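Local coordinates for protein lipoteichoic acid primase (Listeria monocytogenes, PDB 4UOP) that is the extracellular catalytic domain of a lipoteichoic acid primase, a sulfatase-family protein of mixed alpha/beta fold that carries a bound magnesium ion, at residues Gly398-Tyr403 / Lys408-Asp413; Asp313-Pro318 / Tyr375-Gly380; Ser192-Tyr197 / Leu261-Gln266. One frame throughout, in Å; residues are numbered along the deposited sequence.

Contact 1 of 3, residues Gly398-Tyr403 / Lys408-Asp413; sequences GAATNY and KELSSD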
loop_
_atom_site.group_PDB
_atom_site.type_symbol
_atom_site.label_atom_id
_atom_site.label_comp_id
_atom_site.label_asym_id
_atom_site.label_seq_id
_atom_site.Cartn_x
_atom_site.Cartn_y
_atom_site.Cartn_z
ATOM N N GLY B 398 17.867 11.149 9.004
ATOM C CA GLY B 398 16.573 11.049 9.678
ATOM C C GLY B 398 16.524 11.922 10.918
ATOM O O GLY B 398 17.401 12.764 11.131
ATOM N N ALA B 399 15.503 11.715 11.746
ATOM C CA ALA B 399 15.282 12.548 12.912
ATOM C C ALA B 399 14.610 11.766 14.032
ATOM O O ALA B 399 13.648 11.039 13.788
ATOM C CB ALA B 399 14.426 13.757 12.537
ATOM N N ALA B 400 15.155 11.897 15.234
ATOM C CA ALA B 400 14.544 11.390 16.442
ATOM C C ALA B 400 13.945 12.574 17.168
ATOM O O ALA B 400 14.606 13.613 17.350
ATOM C CB ALA B 400 15.561 10.695 17.317
ATOM N N THR B 401 12.683 12.434 17.547
ATOM C CA THR B 401 11.955 13.494 18.209
ATOM C C THR B 401 11.418 12.966 19.518
ATOM O O THR B 401 10.648 12.000 19.530
ATOM C CB THR B 401 10.797 13.985 17.322
ATOM O OG1 THR B 401 11.314 14.402 16.052
ATOM C CG2 THR B 401 10.075 15.159 17.962
ATOM N N ASN B 402 11.862 13.571 20.616
ATOM C CA ASN B 402 11.322 13.277 21.929
ATOM C C ASN B 402 9.854 13.659 21.992
ATOM O O ASN B 402 9.415 14.563 21.305
ATOM C CB ASN B 402 12.067 14.052 23.013
ATOM C CG ASN B 402 13.505 13.604 23.174
ATOM O OD1 ASN B 402 13.786 12.417 23.238
ATOM N ND2 ASN B 402 14.423 14.561 23.226
ATOM N N TYR B 403 9.115 12.996 22.866
ATOM C CA TYR B 403 7.686 13.263 22.981
ATOM C C TYR B 403 7.332 14.607 23.612
ATOM O O TYR B 403 6.183 15.038 23.523
ATOM C CB TYR B 403 6.981 12.121 23.701
ATOM C CG TYR B 403 6.993 10.819 22.939
ATOM C CD1 TYR B 403 7.067 10.777 21.543
ATOM C CD2 TYR B 403 6.883 9.621 23.613
ATOM C CE1 TYR B 403 7.064 9.572 20.858
ATOM C CE2 TYR B 403 6.873 8.413 22.942
ATOM C CZ TYR B 403 6.961 8.389 21.571
ATOM O OH TYR B 403 6.948 7.171 20.930
ATOM N N LYS B 408 16.173 14.746 19.454
ATOM C CA LYS B 408 17.019 13.791 20.140
ATOM C C LYS B 408 18.147 13.427 19.207
ATOM O O LYS B 408 17.920 13.065 18.054
ATOM C CB LYS B 408 16.244 12.539 20.548
ATOM C CG LYS B 408 17.101 11.505 21.258
ATOM C CD LYS B 408 16.288 10.360 21.813
ATOM C CE LYS B 408 17.181 9.288 22.423
ATOM N NZ LYS B 408 17.862 9.750 23.659
ATOM N N GLU B 409 19.369 13.540 19.711
ATOM C CA GLU B 409 20.546 13.223 18.920
ATOM C C GLU B 409 20.543 11.754 18.505
ATOM O O GLU B 409 20.140 10.875 19.276
ATOM C CB GLU B 409 21.818 13.547 19.718
ATOM C CG GLU B 409 23.130 13.221 19.009
ATOM C CD GLU B 409 23.497 14.206 17.907
ATOM O OE1 GLU B 409 22.601 14.897 17.363
ATOM O OE2 GLU B 409 24.704 14.291 17.583
ATOM N N LEU B 410 21.015 11.492 17.291
ATOM C CA LEU B 410 21.034 10.137 16.760
ATOM C C LEU B 410 22.199 9.339 17.330
ATOM O O LEU B 410 23.215 9.137 16.675
ATOM C CB LEU B 410 21.084 10.162 15.232
ATOM C CG LEU B 410 20.023 11.015 14.535
ATOM C CD1 LEU B 410 20.121 10.807 13.031
ATOM C CD2 LEU B 410 18.620 10.682 15.030
ATOM N N SER B 411 22.019 8.871 18.556
ATOM C CA SER B 411 23.014 8.075 19.265
ATOM C C SER B 411 23.033 6.618 18.809
ATOM O O SER B 411 22.258 6.204 17.934
ATOM C CB SER B 411 22.724 8.136 20.767
ATOM O OG SER B 411 21.545 7.407 21.072
ATOM N N SER B 412 23.937 5.848 19.416
ATOM C CA SER B 412 24.114 4.429 19.121
ATOM C C SER B 412 22.862 3.597 19.370
ATOM O O SER B 412 22.530 2.726 18.571
ATOM C CB SER B 412 25.281 3.872 19.956
ATOM O OG SER B 412 25.335 2.459 19.872
ATOM N N ASP B 413 22.180 3.853 20.479
ATOM C CA ASP B 413 20.927 3.159 20.783
ATOM C C ASP B 413 19.819 3.489 19.779
ATOM O O ASP B 413 19.000 2.635 19.466
ATOM C CB ASP B 413 20.454 3.470 22.214
ATOM C CG ASP B 413 21.100 2.559 23.266
ATOM O OD1 ASP B 413 21.864 1.637 22.902
ATOM O OD2 ASP B 413 20.833 2.760 24.471
HETATM O O HOH W 1 17.388 13.737 15.543
#
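Ala-400 and Lys-408 are joined by a direct backbone bond, Lys-408 N to Ala-400 O at 2.9 Å, with an N-H...O angle of 161°. The return link is made by water: water 1 accepts from Ala-400 N and donates to Lys-408 O at 2.7 Å, bridging the two backbones. Lys-408 CB lies 3.8 Å from Ala-400 CB. With CG anti to the backbone N (chi1 179°), the lysine chain runs out extended until it bends at its last torsion, and it crosses the Asn-402 side chain at about a right angle. The touching is done by the aliphatic part, Lys-408 CD being 3.5 Å from Asn-402 OD1, while Asn-402 ND2 is engaged by Thr-406 OG1 within the turn. Beyond the water, Leu-410 has its CG anti to the carbonyl carbon, beside the backbone N (chi1 -52°), and the branch sends both methyls back to segment 398-403. CD2 comes 3.7 Å from Ala-400 N and 3.8 Å from Ala-400 CB; CD1 approaches Gly-398 O at 3.9 Å. Tyr-387 of the preceding strand packs against Ala-400, Asn-402 and Lys-408, and Tyr-389 against Leu-410. This is the last beta hairpin of the five-stranded antiparallel sheet, strand 399-402 turning into edge strand 407-408, from which the chain passes through the inverse gamma turn at Leu-410 into helix 412-433.

Contact 2 of 3, residues Asp313-Pro318 / Tyr375-Gly380; sequences DDYRIP and YTMPEG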
loop_
_atom_site.group_PDB
_atom_site.type_symbol
_atom_site.label_atom_id
_atom_site.label_comp_id
_atom_site.label_asym_id
_atom_site.label_seq_id
_atom_site.Cartn_x
_atom_site.Cartn_y
_atom_site.Cartn_z
ATOM N N ASP B 313 1.480 11.002 17.846
ATOM C CA ASP B 313 0.335 11.315 18.688
ATOM C C ASP B 313 -0.940 10.657 18.175
ATOM O O ASP B 313 -1.661 10.072 18.962
ATOM C CB ASP B 313 0.076 12.803 18.839
ATOM C CG ASP B 313 -0.836 13.097 20.016
ATOM O OD1 ASP B 313 -0.595 12.554 21.125
ATOM O OD2 ASP B 313 -1.817 13.854 19.844
ATOM N N ASP B 314 -1.208 10.767 16.870
ATOM C CA ASP B 314 -2.415 10.182 16.268
ATOM C C ASP B 314 -2.405 8.670 16.220
ATOM O O ASP B 314 -3.451 8.043 16.292
ATOM C CB ASP B 314 -2.618 10.693 14.833
ATOM C CG ASP B 314 -3.144 12.124 14.780
ATOM O OD1 ASP B 314 -3.679 12.635 15.780
ATOM O OD2 ASP B 314 -3.051 12.714 13.700
ATOM N N TYR B 315 -1.221 8.072 16.147
ATOM C CA TYR B 315 -1.139 6.624 16.057
ATOM C C TYR B 315 -1.445 5.920 17.379
ATOM O O TYR B 315 -1.539 4.705 17.425
ATOM C CB TYR B 315 0.237 6.210 15.526
ATOM C CG TYR B 315 0.376 6.294 14.022
ATOM C CD1 TYR B 315 -0.326 7.234 13.284
ATOM C CD2 TYR B 315 1.247 5.461 13.341
ATOM C CE1 TYR B 315 -0.183 7.332 11.908
ATOM C CE2 TYR B 315 1.409 5.558 11.966
ATOM C CZ TYR B 315 0.692 6.501 11.257
ATOM O OH TYR B 315 0.829 6.632 9.893
ATOM N N ARG B 316 -1.606 6.679 18.462
ATOM C CA ARG B 316 -2.022 6.082 19.708
ATOM C C ARG B 316 -3.479 5.640 19.636
ATOM O O ARG B 316 -4.360 6.421 19.234
ATOM C CB ARG B 316 -1.830 7.042 20.887
ATOM C CG ARG B 316 -0.433 7.655 21.029
ATOM C CD ARG B 316 -0.484 9.062 21.626
ATOM N NE ARG B 316 -1.021 9.003 22.922
ATOM C CZ ARG B 316 -1.764 9.925 23.523
ATOM N NH1 ARG B 316 -2.096 11.096 22.982
ATOM N NH2 ARG B 316 -2.146 9.644 24.731
ATOM N N ILE B 317 -3.721 4.418 20.080
ATOM C CA ILE B 317 -5.043 3.818 20.121
ATOM C C ILE B 317 -5.322 3.464 21.571
ATOM O O ILE B 317 -4.391 3.124 22.322
ATOM C CB ILE B 317 -5.159 2.555 19.221
ATOM C CG1 ILE B 317 -3.933 1.651 19.396
ATOM C CG2 ILE B 317 -5.267 2.978 17.769
ATOM C CD1 ILE B 317 -4.033 0.270 18.787
ATOM N N PRO B 318 -6.593 3.519 21.991
ATOM C CA PRO B 318 -6.829 3.090 23.366
ATOM C C PRO B 318 -6.539 1.599 23.561
ATOM O O PRO B 318 -6.665 0.810 22.615
ATOM C CB PRO B 318 -8.302 3.403 23.588
ATOM C CG PRO B 318 -8.902 3.367 22.205
ATOM C CD PRO B 318 -7.842 3.899 21.303
ATOM N N TYR B 375 4.842 1.504 5.896
ATOM C CA TYR B 375 3.812 1.872 4.919
ATOM C C TYR B 375 3.508 3.355 4.887
ATOM O O TYR B 375 3.732 3.998 3.874
ATOM C CB TYR B 375 2.536 1.081 5.104
ATOM C CG TYR B 375 1.563 1.281 3.975
ATOM C CD1 TYR B 375 1.869 0.841 2.691
ATOM C CD2 TYR B 375 0.359 1.933 4.181
ATOM C CE1 TYR B 375 0.975 1.010 1.649
ATOM C CE2 TYR B 375 -0.544 2.108 3.144
ATOM C CZ TYR B 375 -0.223 1.656 1.886
ATOM O OH TYR B 375 -1.091 1.832 0.843
ATOM N N THR B 376 2.985 3.898 5.978
ATOM C CA THR B 376 2.773 5.329 6.097
ATOM C C THR B 376 4.018 6.027 6.654
ATOM O O THR B 376 4.094 7.252 6.660
ATOM C CB THR B 376 1.571 5.638 7.006
ATOM O OG1 THR B 376 1.768 5.024 8.281
ATOM C CG2 THR B 376 0.287 5.113 6.405
ATOM N N MET B 377 4.982 5.239 7.134
ATOM C CA MET B 377 6.295 5.739 7.538
ATOM C C MET B 377 7.337 4.861 6.873
ATOM O O MET B 377 7.070 3.692 6.619
ATOM C CB MET B 377 6.469 5.647 9.059
ATOM C CG MET B 377 5.370 6.348 9.829
ATOM S SD MET B 377 5.640 6.299 11.613
ATOM C CE MET B 377 7.046 7.387 11.796
ATOM N N PRO B 378 8.529 5.407 6.606
ATOM C CA PRO B 378 9.553 4.551 6.005
ATOM C C PRO B 378 10.048 3.446 6.926
ATOM O O PRO B 378 10.024 3.594 8.151
ATOM C CB PRO B 378 10.694 5.523 5.669
ATOM C CG PRO B 378 10.433 6.750 6.453
ATOM C CD PRO B 378 8.957 6.817 6.685
ATOM N N GLU B 379 10.507 2.356 6.322
ATOM C CA GLU B 379 10.993 1.188 7.052
ATOM C C GLU B 379 12.129 1.620 7.970
ATOM O O GLU B 379 13.023 2.354 7.548
ATOM C CB GLU B 379 11.511 0.111 6.085
ATOM C CG GLU B 379 10.528 -0.306 4.990
ATOM C CD GLU B 379 9.789 -1.594 5.284
ATOM O OE1 GLU B 379 10.439 -2.570 5.716
ATOM O OE2 GLU B 379 8.557 -1.644 5.057
ATOM N N GLY B 380 12.103 1.145 9.212
ATOM C CA GLY B 380 13.079 1.542 10.217
ATOM C C GLY B 380 12.545 2.611 11.160
ATOM O O GLY B 380 13.199 2.949 12.143
#
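A Met-aromatic contact and a hydroxyl-to-hydroxyl bond, both made by Tyr-315, join the sulfatase-type alpha/beta core to the loop between strands 371-373 and 381-383 of the smaller antiparallel sheet. Tyr-315 lies in the short, weakly bonded helical turn about 313-315, and its CG stands beside the backbone N (chi1 -81°), which sends the ring across to the loop. Thr-376 meets it from the opposite direction. Its OG1 lies in the plane of the ring, at the hydroxyl-bearing edge, and forms a very short hydrogen bond with Tyr-315 OH, 2.5 Å, in which either oxygen could be the donor. Thr-376 CB follows close behind, while CG2 stays at 3.8 Å from Tyr-315 OH.

Met-377 reaches the same ring with a chain extended at chi2 and bent at chi3 (70°), which turns the methyl away from the tyrosine. Its SD is 5.2 Å from the centroid of the Tyr-315 ring and 47° off the ring normal, an oblique approach in which CE2 is the nearest ring atom, 4.3 Å from SD. Phe-383 touches both side chains, and His-286 and Phe-100 also pack on Tyr-315, so the aromatic group is buried between the two sheets. Pro-226 of the second subunit packs on Tyr-375 and Thr-376, placing the loop at the subunit interface. The magnesium ion is about 13 Å from the Tyr-315 side chain. Just beside the tyrosine, a salt bridge ties Arg-316 to the preceding helical turn: Arg-316 NH1 bonds Asp-313 OD1, which Leu-307 N also reaches. The guanidinium NH1 of Arg-316 meets Asp-313 OD1 from the syn side at 2.8 Å, tilted from the carboxylate plane.

Contact 3 of 3, residues Ser192-Tyr197 / Leu261-Gln266; sequences SDEVLY and LGEFIQ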
loop_
_atom_site.group_PDB
_atom_site.type_symbol
_atom_site.label_atom_id
_atom_site.label_comp_id
_atom_site.label_asym_id
_atom_site.label_seq_id
_atom_site.Cartn_x
_atom_site.Cartn_y
_atom_site.Cartn_z
ATOM N N SER B 192 -25.807 -2.789 13.622
ATOM C CA SER B 192 -25.183 -1.908 14.586
ATOM C C SER B 192 -24.336 -2.684 15.585
ATOM O O SER B 192 -24.492 -3.901 15.724
ATOM C CB SER B 192 -26.262 -1.142 15.339
ATOM O OG SER B 192 -27.043 -2.026 16.118
ATOM N N ASP B 193 -23.456 -1.964 16.283
ATOM C CA ASP B 193 -22.737 -2.538 17.417
ATOM C C ASP B 193 -23.710 -3.111 18.458
ATOM O O ASP B 193 -23.384 -4.088 19.113
ATOM C CB ASP B 193 -21.838 -1.504 18.100
ATOM C CG ASP B 193 -20.640 -1.088 17.252
ATOM O OD1 ASP B 193 -20.395 -1.651 16.157
ATOM O OD2 ASP B 193 -19.930 -0.172 17.709
ATOM N N GLU B 194 -24.886 -2.495 18.641
ATOM C CA GLU B 194 -25.876 -3.060 19.558
ATOM C C GLU B 194 -26.256 -4.486 19.152
ATOM O O GLU B 194 -26.356 -5.356 19.990
ATOM C CB GLU B 194 -27.144 -2.200 19.654
ATOM C CG GLU B 194 -28.130 -2.704 20.700
ATOM C CD GLU B 194 -29.219 -1.692 21.050
ATOM O OE1 GLU B 194 -29.443 -0.739 20.276
ATOM O OE2 GLU B 194 -29.854 -1.851 22.121
ATOM N N VAL B 195 -26.453 -4.715 17.860
ATOM C CA VAL B 195 -26.808 -6.049 17.358
ATOM C C VAL B 195 -25.604 -7.005 17.518
ATOM O O VAL B 195 -25.776 -8.174 17.878
ATOM C CB VAL B 195 -27.268 -5.983 15.888
ATOM C CG1 VAL B 195 -27.455 -7.368 15.303
ATOM C CG2 VAL B 195 -28.573 -5.180 15.769
ATOM N N LEU B 196 -24.397 -6.494 17.267
ATOM C CA LEU B 196 -23.169 -7.282 17.450
ATOM C C LEU B 196 -23.134 -7.862 18.850
ATOM O O LEU B 196 -23.038 -9.092 19.030
ATOM C CB LEU B 196 -21.922 -6.416 17.200
ATOM C CG LEU B 196 -20.569 -7.015 17.601
ATOM C CD1 LEU B 196 -20.233 -8.186 16.691
ATOM C CD2 LEU B 196 -19.498 -5.950 17.549
ATOM N N TYR B 197 -23.286 -6.993 19.849
ATOM C CA TYR B 197 -23.151 -7.426 21.230
ATOM C C TYR B 197 -24.340 -8.274 21.698
ATOM O O TYR B 197 -24.171 -9.259 22.419
ATOM C CB TYR B 197 -22.950 -6.232 22.158
ATOM C CG TYR B 197 -21.702 -5.430 21.860
ATOM C CD1 TYR B 197 -20.456 -6.058 21.749
ATOM C CD2 TYR B 197 -21.754 -4.056 21.700
ATOM C CE1 TYR B 197 -19.317 -5.329 21.461
ATOM C CE2 TYR B 197 -20.617 -3.314 21.435
ATOM C CZ TYR B 197 -19.384 -3.960 21.303
ATOM O OH TYR B 197 -18.249 -3.224 21.007
ATOM N N LEU B 261 -20.741 -0.589 23.952
ATOM C CA LEU B 261 -19.699 -1.351 24.666
ATOM C C LEU B 261 -19.990 -1.434 26.165
ATOM O O LEU B 261 -19.896 -2.504 26.766
ATOM C CB LEU B 261 -18.330 -0.732 24.434
ATOM C CG LEU B 261 -17.160 -1.485 25.085
ATOM C CD1 LEU B 261 -16.982 -2.866 24.460
ATOM C CD2 LEU B 261 -15.888 -0.663 24.973
ATOM N N GLY B 262 -20.411 -0.321 26.756
ATOM C CA GLY B 262 -20.783 -0.289 28.168
ATOM C C GLY B 262 -21.934 -1.226 28.520
ATOM O O GLY B 262 -21.936 -1.872 29.566
ATOM N N GLU B 263 -22.938 -1.290 27.653
ATOM C CA GLU B 263 -24.052 -2.213 27.853
ATOM C C GLU B 263 -23.620 -3.689 27.761
ATOM O O GLU B 263 -24.125 -4.534 28.509
ATOM C CB GLU B 263 -25.195 -1.901 26.886
ATOM C CG GLU B 263 -25.855 -0.566 27.230
ATOM C CD GLU B 263 -26.924 -0.128 26.241
ATOM O OE1 GLU B 263 -27.466 -0.977 25.507
ATOM O OE2 GLU B 263 -27.212 1.087 26.196
ATOM N N PHE B 264 -22.705 -3.983 26.839
ATOM C CA PHE B 264 -22.145 -5.318 26.691
ATOM C C PHE B 264 -21.380 -5.697 27.963
ATOM O O PHE B 264 -21.568 -6.805 28.495
ATOM C CB PHE B 264 -21.266 -5.366 25.449
ATOM C CG PHE B 264 -20.575 -6.674 25.214
ATOM C CD1 PHE B 264 -21.299 -7.854 25.057
ATOM C CD2 PHE B 264 -19.204 -6.713 25.068
ATOM C CE1 PHE B 264 -20.651 -9.054 24.816
ATOM C CE2 PHE B 264 -18.557 -7.914 24.820
ATOM C CZ PHE B 264 -19.278 -9.081 24.692
ATOM N N ILE B 265 -20.572 -4.770 28.474
ATOM C CA ILE B 265 -19.840 -4.979 29.720
ATOM C C ILE B 265 -20.798 -5.249 30.890
ATOM O O ILE B 265 -20.565 -6.148 31.690
ATOM C CB ILE B 265 -18.926 -3.778 30.049
ATOM C CG1 ILE B 265 -17.776 -3.688 29.047
ATOM C CG2 ILE B 265 -18.372 -3.881 31.458
ATOM C CD1 ILE B 265 -17.012 -2.382 29.082
ATOM N N GLN B 266 -21.880 -4.485 30.984
ATOM C CA GLN B 266 -22.823 -4.677 32.081
ATOM C C GLN B 266 -23.466 -6.085 32.031
ATOM O O GLN B 266 -23.684 -6.710 33.077
ATOM C CB GLN B 266 -23.883 -3.575 32.096
ATOM C CG GLN B 266 -24.766 -3.563 33.337
ATOM C CD GLN B 266 -23.963 -3.429 34.619
ATOM O OE1 GLN B 266 -23.214 -2.475 34.800
ATOM N NE2 GLN B 266 -24.080 -4.414 35.489
#
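Ser-192 OG is gripped twice: it accepts the N-cap bond from Val-195 N at 3.3 Å and is also hydrogen-bonded to Asp-185 OD2. It thereby starts helix 193-209, which packs beside helix 246-271 in the alpha/beta core of the sulfatase fold. The two short helical segments run nearly parallel, crossing at -17° with axes 9.7 Å apart, and both press on strands 59-65 and 214-219 through Tyr-197, Leu-261 and Phe-264.

Between the helices Tyr-197 and Phe-264 form an offset stack, centroids 4.7 Å apart and planes at 17°. Phe-264 CG is anti to the backbone N (chi1 177°), a torsion that brings its ring against the tyrosine's, with Tyr-197 CD1 over one face and the side chains crossing at about a right angle. In turn, Phe-264 CB sits over a face of the tyrosine ring, 4.0 Å from its centroid, as a CH-pi contact. Away from the rings, Glu-194 OE2 and Glu-263 OE1 come to 4.2 Å, like charges that may repel mildly; Glu-263 also makes a long, weak ion pair with Lys-259. At the far end of the tyrosine, Leu-261 CD1 lies 3.7 Å from Tyr-197 OH.

The three contacts follow one another along the chain without overlap: contact 3, then contact 2, then contact 1. Contact 3 belongs to the helical layer packed on the large mixed sheet, through strands 59-65 and 214-219, on the opposite side of the chain's centre from the other two. Its centre is 29 Å from that of contact 2 and 43 Å from that of contact 1. Contacts 1 and 2 are neighbours, with centres 16 Å apart and nearest atoms about 7 Å apart. They share the five-stranded antiparallel sheet: contact 2 joins the loop before strand 381-383 to the core, and contact 1 forms the sheet's outer hairpin. Together they span the protein from core helices to peripheral sheet.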